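Local coordinates for protein putative methyltransferase from antibiotic biosynthesis pathway (Anabaena variabilis ATCC 29413, PDB 3EGE) that probably transfers methyl groups from S-adenosylmethionine to a substrate, as a putative methyltransferase of an antibiotic biosynthesis pathway, at residues 131-136 with 147-152; 141-146 with 237-242; 153-156 with 160-163; 194-199 with 228-233. One frame throughout, in Å; residues are numbered along the deposited sequence.

Interaction 1: residues 131-136 with 147-152; sequences FDIRLA and FLWEDA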
loop_
_atom_site.group_PDB
_atom_site.type_symbol
_atom_site.label_atom_id
_atom_site.label_comp_id
_atom_site.label_asym_id
_atom_site.label_seq_id
_atom_site.Cartn_x
_atom_site.Cartn_y
_atom_site.Cartn_z
ATOM N N PHE A 131 -0.449 4.722 5.527
ATOM C CA PHE A 131 -1.651 4.784 6.313
ATOM C C PHE A 131 -1.405 5.114 7.791
ATOM O O PHE A 131 -0.287 4.986 8.323
ATOM C CB PHE A 131 -2.365 3.403 6.250
ATOM C CG PHE A 131 -1.570 2.289 6.887
ATOM C CD1 PHE A 131 -0.583 1.622 6.164
ATOM C CD2 PHE A 131 -1.753 1.952 8.219
ATOM C CE1 PHE A 131 0.197 0.622 6.752
ATOM C CE2 PHE A 131 -0.982 0.949 8.823
ATOM C CZ PHE A 131 -0.004 0.285 8.088
ATOM N N ASP A 132 -2.515 5.486 8.428
ATOM C CA ASP A 132 -2.635 5.617 9.855
ATOM C C ASP A 132 -4.081 5.198 10.244
ATOM O O ASP A 132 -5.041 5.959 10.067
ATOM C CB ASP A 132 -2.307 7.019 10.301
ATOM C CG ASP A 132 -2.281 7.158 11.802
ATOM O OD1 ASP A 132 -2.668 6.191 12.519
ATOM O OD2 ASP A 132 -1.870 8.237 12.250
ATOM N N ILE A 133 -4.204 4.002 10.815
ATOM C CA ILE A 133 -5.502 3.451 11.253
ATOM C C ILE A 133 -6.218 4.359 12.304
ATOM O O ILE A 133 -7.449 4.389 12.363
ATOM C CB ILE A 133 -5.338 1.979 11.792
ATOM C CG1 ILE A 133 -6.656 1.196 11.714
ATOM C CG2 ILE A 133 -4.783 1.986 13.228
ATOM C CD1 ILE A 133 -7.169 0.954 10.356
ATOM N N ARG A 134 -5.426 5.106 13.088
ATOM C CA ARG A 134 -5.909 6.095 14.056
ATOM C C ARG A 134 -6.750 7.215 13.418
ATOM O O ARG A 134 -7.501 7.892 14.140
ATOM C CB ARG A 134 -4.731 6.717 14.872
ATOM C CG ARG A 134 -4.056 5.761 15.888
ATOM C CD ARG A 134 -2.661 6.207 16.391
ATOM N NE ARG A 134 -1.811 5.916 15.289
ATOM C CZ ARG A 134 -0.902 4.950 15.158
ATOM N NH1 ARG A 134 -0.439 4.204 16.149
ATOM N NH2 ARG A 134 -0.350 4.851 13.983
ATOM N N LEU A 135 -6.575 7.433 12.102
ATOM C CA LEU A 135 -7.320 8.444 11.321
ATOM C C LEU A 135 -8.530 7.873 10.581
ATOM O O LEU A 135 -9.308 8.644 10.001
ATOM C CB LEU A 135 -6.396 9.090 10.294
ATOM C CG LEU A 135 -5.141 9.788 10.827
ATOM C CD1 LEU A 135 -4.253 10.200 9.651
ATOM C CD2 LEU A 135 -5.558 10.951 11.691
ATOM N N ALA A 136 -8.688 6.542 10.604
ATOM C CA ALA A 136 -9.798 5.883 9.952
ATOM C C ALA A 136 -11.134 6.089 10.712
ATOM O O ALA A 136 -11.186 6.326 11.945
ATOM C CB ALA A 136 -9.502 4.381 9.774
ATOM N N PHE A 147 -7.392 -8.660 14.236
ATOM C CA PHE A 147 -5.979 -8.726 13.878
ATOM C C PHE A 147 -5.557 -7.734 12.798
ATOM O O PHE A 147 -4.431 -7.220 12.847
ATOM C CB PHE A 147 -5.555 -10.146 13.520
ATOM C CG PHE A 147 -6.398 -10.790 12.461
ATOM C CD1 PHE A 147 -6.140 -10.564 11.100
ATOM C CD2 PHE A 147 -7.472 -11.625 12.826
ATOM C CE1 PHE A 147 -6.946 -11.146 10.115
ATOM C CE2 PHE A 147 -8.269 -12.223 11.846
ATOM C CZ PHE A 147 -7.999 -11.987 10.495
ATOM N N LEU A 148 -6.436 -7.452 11.838
ATOM C CA LEU A 148 -6.144 -6.443 10.783
ATOM C C LEU A 148 -5.954 -5.053 11.361
ATOM O O LEU A 148 -5.069 -4.351 10.958
ATOM C CB LEU A 148 -7.261 -6.384 9.741
ATOM C CG LEU A 148 -7.566 -7.625 8.909
ATOM C CD1 LEU A 148 -8.760 -7.332 8.018
ATOM C CD2 LEU A 148 -6.364 -8.107 8.074
ATOM N N TRP A 149 -6.766 -4.700 12.351
ATOM C CA TRP A 149 -6.713 -3.416 13.026
ATOM C C TRP A 149 -5.472 -3.293 13.917
ATOM O O TRP A 149 -4.768 -2.269 13.908
ATOM C CB TRP A 149 -7.990 -3.264 13.858
ATOM C CG TRP A 149 -8.175 -1.916 14.468
ATOM C CD1 TRP A 149 -8.612 -0.787 13.841
ATOM C CD2 TRP A 149 -7.976 -1.565 15.839
ATOM N NE1 TRP A 149 -8.673 0.249 14.730
ATOM C CE2 TRP A 149 -8.279 -0.184 15.961
ATOM C CE3 TRP A 149 -7.560 -2.278 16.978
ATOM C CZ2 TRP A 149 -8.188 0.501 17.170
ATOM C CZ3 TRP A 149 -7.476 -1.613 18.188
ATOM C CH2 TRP A 149 -7.784 -0.223 18.280
ATOM N N GLU A 150 -5.248 -4.352 14.691
ATOM C CA GLU A 150 -4.114 -4.491 15.592
ATOM C C GLU A 150 -2.788 -4.422 14.852
ATOM O O GLU A 150 -1.860 -3.755 15.315
ATOM C CB GLU A 150 -4.205 -5.820 16.346
ATOM C CG GLU A 150 -5.338 -5.885 17.372
ATOM C CD GLU A 150 -5.736 -7.308 17.786
ATOM O OE1 GLU A 150 -5.062 -8.307 17.451
ATOM O OE2 GLU A 150 -6.775 -7.431 18.436
ATOM N N ASP A 151 -2.707 -5.079 13.699
ATOM C CA ASP A 151 -1.490 -5.034 12.875
ATOM C C ASP A 151 -1.249 -3.642 12.331
ATOM O O ASP A 151 -0.118 -3.201 12.303
ATOM C CB ASP A 151 -1.539 -6.037 11.714
ATOM C CG ASP A 151 -1.485 -7.494 12.168
ATOM O OD1 ASP A 151 -1.132 -7.780 13.345
ATOM O OD2 ASP A 151 -1.786 -8.361 11.307
ATOM N N ALA A 152 -2.302 -2.972 11.881
ATOM C CA ALA A 152 -2.204 -1.616 11.373
ATOM C C ALA A 152 -1.788 -0.632 12.479
ATOM O O ALA A 152 -0.985 0.271 12.250
ATOM C CB ALA A 152 -3.543 -1.190 10.728
HETATM O O HOH W 1 -1.846 2.797 12.036
HETATM O O HOH W 2 -9.459 3.092 13.957
#
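I133 and A152 face each other directly, and their CB atoms meet at 3.8 Å. The isoleucine then reaches past the alanine to W149. With CG1 anti to the backbone N (chi1 -157°), it lays CG1 against the pyrrole part of the indole, 3.5 Å from W149 CD1, and the two side chains cross at about a right angle. F131 is the other side chain that touches A152; it turns a ring edge toward the last turn of the helix: CE2 is 3.8 Å from A152 CB, and A152 O lies in the ring plane.

No direct hydrogen bond joins the two segments, but two waters make the connection. One accepts from I133 N and donates to A152 O, at 2.7 Å. The other takes the W149 NE1 proton in the indole plane (3.0 Å) and gives its own to I133 O, so both backbone polar groups of I133 are used. The bend that presents I133 is an Asx turn: D132 OD1 accepts from R134 N and also forms a salt bridge with R134 NE, 2.9 Å away. The whole is the exit from strand 126-131, the fifth strand along the chain of a Rossmann-like methyltransferase sheet, packed against helix 146-153.

Interaction 2: residues 141-146 with 237-242; sequences LYDYFP and RKYGEI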
loop_
_atom_site.group_PDB
_atom_site.type_symbol
_atom_site.label_atom_id
_atom_site.label_comp_id
_atom_site.label_asym_id
_atom_site.label_seq_id
_atom_site.Cartn_x
_atom_site.Cartn_y
_atom_site.Cartn_z
ATOM N N LEU A 141 -15.386 -4.230 9.385
ATOM C CA LEU A 141 -14.381 -5.276 9.145
ATOM C C LEU A 141 -13.653 -5.766 10.391
ATOM O O LEU A 141 -13.497 -6.984 10.601
ATOM C CB LEU A 141 -13.344 -4.783 8.098
ATOM C CG LEU A 141 -12.269 -5.751 7.574
ATOM C CD1 LEU A 141 -12.909 -7.039 7.039
ATOM C CD2 LEU A 141 -11.341 -5.066 6.511
ATOM N N TYR A 142 -13.281 -4.814 11.240
ATOM C CA TYR A 142 -12.493 -5.115 12.440
ATOM C C TYR A 142 -13.274 -5.736 13.581
ATOM O O TYR A 142 -12.664 -6.241 14.514
ATOM C CB TYR A 142 -11.695 -3.909 12.896
ATOM C CG TYR A 142 -10.988 -3.247 11.738
ATOM C CD1 TYR A 142 -10.100 -3.958 10.927
ATOM C CD2 TYR A 142 -11.219 -1.896 11.451
ATOM C CE1 TYR A 142 -9.470 -3.340 9.839
ATOM C CE2 TYR A 142 -10.610 -1.289 10.405
ATOM C CZ TYR A 142 -9.733 -1.997 9.600
ATOM O OH TYR A 142 -9.173 -1.318 8.561
ATOM N N ASP A 143 -14.600 -5.704 13.499
ATOM C CA ASP A 143 -15.436 -6.414 14.449
ATOM C C ASP A 143 -15.433 -7.940 14.196
ATOM O O ASP A 143 -15.810 -8.704 15.071
ATOM C CB ASP A 143 -16.860 -5.927 14.369
ATOM C CG ASP A 143 -16.992 -4.477 14.653
ATOM O OD1 ASP A 143 -16.084 -3.881 15.282
ATOM O OD2 ASP A 143 -18.026 -3.952 14.212
ATOM N N TYR A 144 -15.069 -8.353 12.982
ATOM C CA TYR A 144 -14.920 -9.757 12.616
ATOM C C TYR A 144 -13.469 -10.215 12.574
ATOM O O TYR A 144 -13.200 -11.387 12.885
ATOM C CB TYR A 144 -15.575 -10.044 11.257
ATOM C CG TYR A 144 -17.054 -9.798 11.256
ATOM C CD1 TYR A 144 -17.965 -10.805 11.633
ATOM C CD2 TYR A 144 -17.562 -8.555 10.875
ATOM C CE1 TYR A 144 -19.352 -10.559 11.628
ATOM C CE2 TYR A 144 -18.924 -8.306 10.856
ATOM C CZ TYR A 144 -19.818 -9.307 11.224
ATOM O OH TYR A 144 -21.157 -9.025 11.194
ATOM N N PHE A 145 -12.569 -9.324 12.155
ATOM C CA PHE A 145 -11.131 -9.624 11.990
ATOM C C PHE A 145 -10.264 -8.591 12.726
ATOM O O PHE A 145 -9.610 -7.751 12.087
ATOM C CB PHE A 145 -10.799 -9.693 10.491
ATOM C CG PHE A 145 -11.640 -10.702 9.733
ATOM C CD1 PHE A 145 -11.582 -12.052 10.058
ATOM C CD2 PHE A 145 -12.502 -10.296 8.699
ATOM C CE1 PHE A 145 -12.360 -12.992 9.362
ATOM C CE2 PHE A 145 -13.299 -11.216 8.015
ATOM C CZ PHE A 145 -13.217 -12.574 8.339
ATOM N N PRO A 146 -10.224 -8.673 14.079
ATOM C CA PRO A 146 -9.490 -7.638 14.887
ATOM C C PRO A 146 -7.990 -7.529 14.612
ATOM O O PRO A 146 -7.400 -6.444 14.770
ATOM C CB PRO A 146 -9.769 -8.057 16.340
ATOM C CG PRO A 146 -10.090 -9.517 16.255
ATOM C CD PRO A 146 -10.828 -9.692 14.955
ATOM N N ARG A 237 -28.453 -5.274 9.206
ATOM C CA ARG A 237 -29.002 -4.571 10.367
ATOM C C ARG A 237 -27.940 -3.694 11.071
ATOM O O ARG A 237 -28.157 -2.518 11.341
ATOM C CB ARG A 237 -29.569 -5.594 11.364
ATOM C CG ARG A 237 -30.426 -5.004 12.486
ATOM C CD ARG A 237 -30.773 -6.043 13.549
ATOM N NE ARG A 237 -29.629 -6.437 14.378
ATOM C CZ ARG A 237 -29.103 -5.709 15.368
ATOM N NH1 ARG A 237 -29.537 -4.476 15.652
ATOM N NH2 ARG A 237 -28.063 -6.196 16.053
ATOM N N LYS A 238 -26.778 -4.276 11.324
ATOM C CA LYS A 238 -25.678 -3.585 12.016
ATOM C C LYS A 238 -24.904 -2.602 11.174
ATOM O O LYS A 238 -24.531 -1.542 11.666
ATOM C CB LYS A 238 -24.712 -4.622 12.605
ATOM C CG LYS A 238 -25.179 -5.196 13.936
ATOM C CD LYS A 238 -24.906 -6.678 14.150
ATOM C CE LYS A 238 -23.546 -7.161 13.856
ATOM N NZ LYS A 238 -23.448 -8.581 14.309
ATOM N N TYR A 239 -24.670 -2.945 9.909
ATOM C CA TYR A 239 -23.764 -2.172 9.033
ATOM C C TYR A 239 -24.250 -1.758 7.634
ATOM O O TYR A 239 -23.495 -1.073 6.913
ATOM C CB TYR A 239 -22.489 -3.026 8.830
ATOM C CG TYR A 239 -21.877 -3.591 10.093
ATOM C CD1 TYR A 239 -21.266 -2.746 11.038
ATOM C CD2 TYR A 239 -21.916 -4.976 10.364
ATOM C CE1 TYR A 239 -20.696 -3.255 12.206
ATOM C CE2 TYR A 239 -21.352 -5.504 11.554
ATOM C CZ TYR A 239 -20.735 -4.636 12.453
ATOM O OH TYR A 239 -20.174 -5.132 13.591
ATOM N N GLY A 240 -25.481 -2.140 7.265
ATOM C CA GLY A 240 -26.019 -1.959 5.906
ATOM C C GLY A 240 -25.985 -0.592 5.241
ATOM O O GLY A 240 -25.967 -0.508 4.006
ATOM N N GLU A 241 -25.982 0.472 6.049
ATOM C CA GLU A 241 -25.893 1.864 5.542
ATOM C C GLU A 241 -24.616 2.169 4.777
ATOM O O GLU A 241 -24.594 3.087 3.956
ATOM C CB GLU A 241 -26.048 2.880 6.694
ATOM C CG GLU A 241 -27.463 2.932 7.308
ATOM C CD GLU A 241 -28.529 3.408 6.308
ATOM O OE1 GLU A 241 -28.314 4.456 5.619
ATOM O OE2 GLU A 241 -29.580 2.728 6.220
ATOM N N ILE A 242 -23.556 1.410 5.052
ATOM C CA ILE A 242 -22.268 1.547 4.358
ATOM C C ILE A 242 -22.398 1.314 2.832
ATOM O O ILE A 242 -21.610 1.851 2.058
ATOM C CB ILE A 242 -21.191 0.597 5.002
ATOM C CG1 ILE A 242 -19.768 1.097 4.714
ATOM C CG2 ILE A 242 -21.404 -0.856 4.572
ATOM C CD1 ILE A 242 -18.671 0.303 5.433
#
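D143 and Y239 make the tight part of this contact. The phenol of Y239 donates from OH to D143 OD2 at 2.5 Å, a short bond. It meets the carboxylate on its anti side, 16° out of the carboxylate plane, while the ring and carboxylate planes are 38° apart. That same oxygen also forms a salt bridge with R138, which would favour the charged carboxylate. Next to this bond the two tyrosines touch: Y144 CE2 sits 3.8 Å from Y239 CE2, and Y144 OH lies near the plane of the Y239 ring, at its edge, 3.5 Å from CE2.

The loose side belongs to K238. Its chain bends at chi2 and chi3 and brings NZ only to within 3.9 Å of Y144 OH. The two groups are brought together by a common partner, since Y144 OH hydrogen-bonds to D229 and K238 NZ forms a salt bridge with it. K238 is solvent-exposed, whereas Y144 is buried.

Y144 rests on L225 and L226 of helix 216-231 and on W235 of helix 234-239. The loop that precedes helix 146-153 is thereby packed against the C-terminal part of helix 216-231 and against helix 234-239.

Interaction 3: residues 153-156 with 160-163; sequences LRFL and EQIN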
loop_
_atom_site.group_PDB
_atom_site.type_symbol
_atom_site.label_atom_id
_atom_site.label_comp_id
_atom_site.label_asym_id
_atom_site.label_seq_id
_atom_site.Cartn_x
_atom_site.Cartn_y
_atom_site.Cartn_z
ATOM N N LEU A 153 -2.312 -0.839 13.687
ATOM C CA LEU A 153 -2.023 0.033 14.824
ATOM C C LEU A 153 -0.567 -0.031 15.316
ATOM O O LEU A 153 -0.124 0.868 16.033
ATOM C CB LEU A 153 -3.039 -0.227 15.962
ATOM C CG LEU A 153 -3.105 0.738 17.142
ATOM C CD1 LEU A 153 -3.540 2.122 16.684
ATOM C CD2 LEU A 153 -4.024 0.184 18.227
ATOM N N ARG A 154 0.172 -1.073 14.930
ATOM C CA ARG A 154 1.608 -1.189 15.244
ATOM C C ARG A 154 2.453 -0.113 14.581
ATOM O O ARG A 154 3.452 0.296 15.144
ATOM C CB ARG A 154 2.167 -2.580 14.883
ATOM C CG ARG A 154 1.686 -3.681 15.825
ATOM C CD ARG A 154 2.446 -5.009 15.647
ATOM N NE ARG A 154 2.013 -5.809 14.489
ATOM C CZ ARG A 154 2.562 -5.829 13.257
ATOM N NH1 ARG A 154 3.614 -5.062 12.912
ATOM N NH2 ARG A 154 2.042 -6.638 12.330
ATOM N N PHE A 155 2.047 0.362 13.415
ATOM C CA PHE A 155 2.811 1.362 12.686
ATOM C C PHE A 155 2.616 2.775 13.244
ATOM O O PHE A 155 1.673 3.018 13.935
ATOM C CB PHE A 155 2.490 1.269 11.179
ATOM C CG PHE A 155 3.452 2.023 10.292
ATOM C CD1 PHE A 155 4.855 1.918 10.472
ATOM C CD2 PHE A 155 2.968 2.803 9.239
ATOM C CE1 PHE A 155 5.738 2.639 9.666
ATOM C CE2 PHE A 155 3.843 3.487 8.409
ATOM C CZ PHE A 155 5.233 3.406 8.630
ATOM N N LEU A 156 3.569 3.660 12.968
ATOM C CA LEU A 156 3.612 5.027 13.438
ATOM C C LEU A 156 2.456 5.939 13.020
ATOM O O LEU A 156 1.914 5.799 11.923
ATOM C CB LEU A 156 4.855 5.731 12.872
ATOM C CG LEU A 156 6.259 5.282 13.214
ATOM C CD1 LEU A 156 7.232 6.114 12.388
ATOM C CD2 LEU A 156 6.508 5.417 14.704
ATOM N N GLU A 160 4.304 11.477 12.812
ATOM C CA GLU A 160 5.662 10.935 13.000
ATOM C C GLU A 160 6.291 10.573 11.645
ATOM O O GLU A 160 7.453 10.908 11.395
ATOM C CB GLU A 160 5.682 9.739 13.968
ATOM C CG GLU A 160 5.321 10.175 15.415
ATOM C CD GLU A 160 5.421 9.063 16.489
ATOM O OE1 GLU A 160 6.209 8.101 16.316
ATOM O OE2 GLU A 160 4.723 9.181 17.534
ATOM N N GLN A 161 5.493 9.960 10.768
ATOM C CA GLN A 161 5.940 9.575 9.422
ATOM C C GLN A 161 6.347 10.805 8.622
ATOM O O GLN A 161 7.454 10.829 8.041
ATOM C CB GLN A 161 4.860 8.808 8.650
ATOM C CG GLN A 161 4.439 7.475 9.255
ATOM C CD GLN A 161 3.333 6.815 8.451
ATOM O OE1 GLN A 161 3.457 6.632 7.236
ATOM N NE2 GLN A 161 2.254 6.431 9.128
ATOM N N ILE A 162 5.459 11.809 8.619
ATOM C CA ILE A 162 5.699 13.083 7.936
ATOM C C ILE A 162 6.989 13.726 8.461
ATOM O O ILE A 162 7.843 14.125 7.681
ATOM C CB ILE A 162 4.515 14.077 8.102
ATOM C CG1 ILE A 162 3.295 13.586 7.303
ATOM C CG2 ILE A 162 4.906 15.512 7.606
ATOM C CD1 ILE A 162 1.971 14.311 7.656
ATOM N N ASN A 163 7.098 13.818 9.787
ATOM C CA ASN A 163 8.282 14.377 10.445
ATOM C C ASN A 163 9.603 13.637 10.073
ATOM O O ASN A 163 10.580 14.293 9.768
ATOM C CB ASN A 163 8.050 14.410 11.967
ATOM C CG ASN A 163 9.201 15.044 12.740
ATOM O OD1 ASN A 163 9.920 15.926 12.240
ATOM N ND2 ASN A 163 9.371 14.607 13.983
#
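The side chains of Q161 and F155 cross at about a right angle. The glutamine chain is extended beyond CG, so the amide is carried out from the helix to the phenylalanine, with Q161 CD 3.4 Å from F155 CE2. Amide and ring planes are 52° apart, which is neither a stack nor a clean T, and the approach to the ring is oblique. F155 swings its ring to this place by setting CG anti to the backbone N (chi1 -166°).

Beside the ring, the amide nitrogen also finds the backbone. Q161 NE2 donates to L156 O at 2.9 Å with a moderately bent N-H...O angle of 146°, and it comes from above the carbonyl plane rather than along a lone pair. The same nitrogen hydrogen-bonds to F131 O, and Q161 OE1 is hydrogen-bonded to T130 OG1. With polar partners at both ends, this buried amide has its rotation fixed.

Away from the amide, L156 and E160 cross at about a right angle as well. The carboxylate oxygen E160 OE1 comes to 3.1 Å from L156 CD2, a close approach, on the side where E160 is exposed. L156 CB also touches Q161 CG, at 4.0 Å, so the leucine touches both helix residues.

The contact closes the short turn from helix 146-153 into helix 158-169. Through Q161 the latter helix is tied to the end of strand 126-131 and packs on I255 of strand 252-258, while F155 and L156 both lean on L110 of helix 110-120.

Interaction 4: residues 194-199 with 228-233; sequences RRPELY and ADLNNG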
loop_
_atom_site.group_PDB
_atom_site.type_symbol
_atom_site.label_atom_id
_atom_site.label_comp_id
_atom_site.label_asym_id
_atom_site.label_seq_id
_atom_site.Cartn_x
_atom_site.Cartn_y
_atom_site.Cartn_z
ATOM N N ARG A 194 -17.085 -2.588 1.083
ATOM C CA ARG A 194 -18.493 -2.573 0.677
ATOM C C ARG A 194 -18.908 -3.915 0.069
ATOM O O ARG A 194 -20.037 -4.038 -0.396
ATOM C CB ARG A 194 -18.754 -1.412 -0.295
ATOM C CG ARG A 194 -20.072 -0.673 -0.001
ATOM C CD ARG A 194 -20.341 0.381 -1.066
ATOM N NE ARG A 194 -20.867 -0.252 -2.274
ATOM C CZ ARG A 194 -21.339 0.377 -3.346
ATOM N NH1 ARG A 194 -21.331 1.703 -3.434
ATOM N NH2 ARG A 194 -21.812 -0.345 -4.366
ATOM N N ARG A 195 -18.020 -4.912 0.136
ATOM C CA ARG A 195 -18.220 -6.243 -0.443
ATOM C C ARG A 195 -17.827 -7.300 0.605
ATOM O O ARG A 195 -16.880 -8.067 0.391
ATOM C CB ARG A 195 -17.354 -6.364 -1.697
ATOM C CG ARG A 195 -17.772 -5.438 -2.839
ATOM C CD ARG A 195 -16.744 -5.411 -3.966
ATOM N NE ARG A 195 -15.541 -4.652 -3.603
ATOM C CZ ARG A 195 -14.429 -4.554 -4.338
ATOM N NH1 ARG A 195 -14.286 -5.193 -5.489
ATOM N NH2 ARG A 195 -13.423 -3.808 -3.891
ATOM N N PRO A 196 -18.573 -7.365 1.731
ATOM C CA PRO A 196 -18.194 -8.227 2.860
ATOM C C PRO A 196 -17.963 -9.704 2.544
ATOM O O PRO A 196 -17.101 -10.349 3.182
ATOM C CB PRO A 196 -19.365 -8.061 3.840
ATOM C CG PRO A 196 -20.485 -7.600 3.012
ATOM C CD PRO A 196 -19.852 -6.690 2.005
ATOM N N GLU A 197 -18.741 -10.208 1.586
ATOM C CA GLU A 197 -18.659 -11.581 1.114
ATOM C C GLU A 197 -17.299 -11.956 0.522
ATOM O O GLU A 197 -16.903 -13.127 0.591
ATOM C CB GLU A 197 -19.830 -11.914 0.156
ATOM C CG GLU A 197 -19.819 -11.274 -1.265
ATOM C CD GLU A 197 -19.985 -9.752 -1.327
ATOM O OE1 GLU A 197 -20.547 -9.154 -0.373
ATOM O OE2 GLU A 197 -19.557 -9.171 -2.357
ATOM N N LEU A 198 -16.565 -10.981 -0.015
ATOM C CA LEU A 198 -15.239 -11.256 -0.566
ATOM C C LEU A 198 -14.238 -11.836 0.461
ATOM O O LEU A 198 -13.349 -12.643 0.091
ATOM C CB LEU A 198 -14.637 -10.021 -1.268
ATOM C CG LEU A 198 -15.257 -9.544 -2.586
ATOM C CD1 LEU A 198 -14.421 -8.380 -3.147
ATOM C CD2 LEU A 198 -15.378 -10.680 -3.628
ATOM N N TYR A 199 -14.390 -11.423 1.726
ATOM C CA TYR A 199 -13.544 -11.914 2.826
ATOM C C TYR A 199 -13.716 -13.398 3.124
ATOM O O TYR A 199 -12.821 -13.997 3.701
ATOM C CB TYR A 199 -13.736 -11.074 4.096
ATOM C CG TYR A 199 -13.230 -9.673 3.887
ATOM C CD1 TYR A 199 -11.862 -9.404 3.887
ATOM C CD2 TYR A 199 -14.115 -8.621 3.616
ATOM C CE1 TYR A 199 -11.378 -8.107 3.643
ATOM C CE2 TYR A 199 -13.649 -7.328 3.397
ATOM C CZ TYR A 199 -12.288 -7.075 3.410
ATOM O OH TYR A 199 -11.860 -5.813 3.215
ATOM N N ALA A 228 -22.580 -16.268 9.297
ATOM C CA ALA A 228 -23.872 -16.269 9.998
ATOM C C ALA A 228 -24.569 -14.909 9.839
ATOM O O ALA A 228 -25.725 -14.856 9.435
ATOM C CB ALA A 228 -23.699 -16.605 11.478
ATOM N N ASP A 229 -23.847 -13.826 10.135
ATOM C CA ASP A 229 -24.394 -12.463 10.031
ATOM C C ASP A 229 -24.876 -12.094 8.633
ATOM O O ASP A 229 -25.887 -11.410 8.501
ATOM C CB ASP A 229 -23.413 -11.392 10.558
ATOM C CG ASP A 229 -23.320 -11.347 12.081
ATOM O OD1 ASP A 229 -24.018 -12.093 12.791
ATOM O OD2 ASP A 229 -22.518 -10.535 12.585
ATOM N N LEU A 230 -24.135 -12.529 7.614
ATOM C CA LEU A 230 -24.525 -12.313 6.206
ATOM C C LEU A 230 -25.768 -13.121 5.810
ATOM O O LEU A 230 -26.552 -12.649 4.999
ATOM C CB LEU A 230 -23.366 -12.603 5.234
ATOM C CG LEU A 230 -22.229 -11.567 5.219
ATOM C CD1 LEU A 230 -20.973 -12.111 4.537
ATOM C CD2 LEU A 230 -22.692 -10.221 4.579
ATOM N N ASN A 231 -25.953 -14.307 6.401
ATOM C CA ASN A 231 -27.085 -15.202 6.091
ATOM C C ASN A 231 -28.379 -14.978 6.868
ATOM O O ASN A 231 -29.416 -15.466 6.431
ATOM C CB ASN A 231 -26.659 -16.676 6.258
ATOM C CG ASN A 231 -25.639 -17.128 5.212
ATOM O OD1 ASN A 231 -25.498 -16.534 4.146
ATOM N ND2 ASN A 231 -24.942 -18.214 5.517
ATOM N N ASN A 232 -28.335 -14.262 7.991
ATOM C CA ASN A 232 -29.530 -14.022 8.815
ATOM C C ASN A 232 -29.899 -12.540 8.922
ATOM O O ASN A 232 -30.588 -12.135 9.889
ATOM C CB ASN A 232 -29.334 -14.658 10.217
ATOM C CG ASN A 232 -28.264 -13.957 11.064
ATOM O OD1 ASN A 232 -27.729 -12.916 10.683
ATOM N ND2 ASN A 232 -27.963 -14.529 12.229
ATOM N N GLY A 233 -29.414 -11.727 7.968
ATOM C CA GLY A 233 -29.653 -10.280 7.966
ATOM C C GLY A 233 -28.975 -9.437 9.049
ATOM O O GLY A 233 -29.177 -8.225 9.052
#
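L230 sets CG beside its backbone N and anti to the carbonyl carbon (chi1 -73°), then continues nearly straight to one methyl (chi2 164°), which points the fork of the side chain from the last turn of helix 216-231 at P196. The two methyls divide the work. L230 CD2 settles on the proline ring, 3.8 Å from P196 CG and 4.0 Å from P196 CB. L230 CD1 reaches instead to the backbone of the next residue, 4.2 Å from E197 N.

The backbones stay well apart, with the CA atoms of E197 and L230 separated by 7.8 Å, so a single leucine spans the gap. P196 opens a 3-10 segment, 196-199, in which Y199 N bonds back to P196 O. P196, whose ring meets the leucine, is buried, while E197 beside it is exposed and offers L230 mainly its backbone.

W235, at the start of helix 234-239, touches both P196 and L230, and W140 adds a further side chain against the proline. The apolar patch is therefore larger than the two segments alone.

Across the contact there is no hydrogen bond and no salt bridge: it is mostly aliphatic carbon on aliphatic carbon over a small area, with one methyl against the backbone at E197. Such a joint probably rests on shape and on excluding water, and would impose little directional constraint on how the helix end meets the 3-10 turn.

Interactions 1 and 3 adjoin, with centres 11 Å apart: R134 NH2 of interaction 1 donates to F155 O of interaction 3 at 2.7 Å. Interaction 1 also meets interaction 2, where Y142 packs against I133, L148 and W149; W149 CB lies 3.7 Å from Y142 CG. Interactions 2 and 4 are closest, 9 Å between centres, and are joined through D229 of 228-233, whose OD2 lies 2.5 Å from Y144 OH. Interactions 3 and 4 mark the extremes, 32 Å between centres. The series thus runs from the Rossmann-like sheet out to the helical part. None includes the glycine-rich loop after strand 37-41, which probably binds S-adenosylmethionine, as in the family.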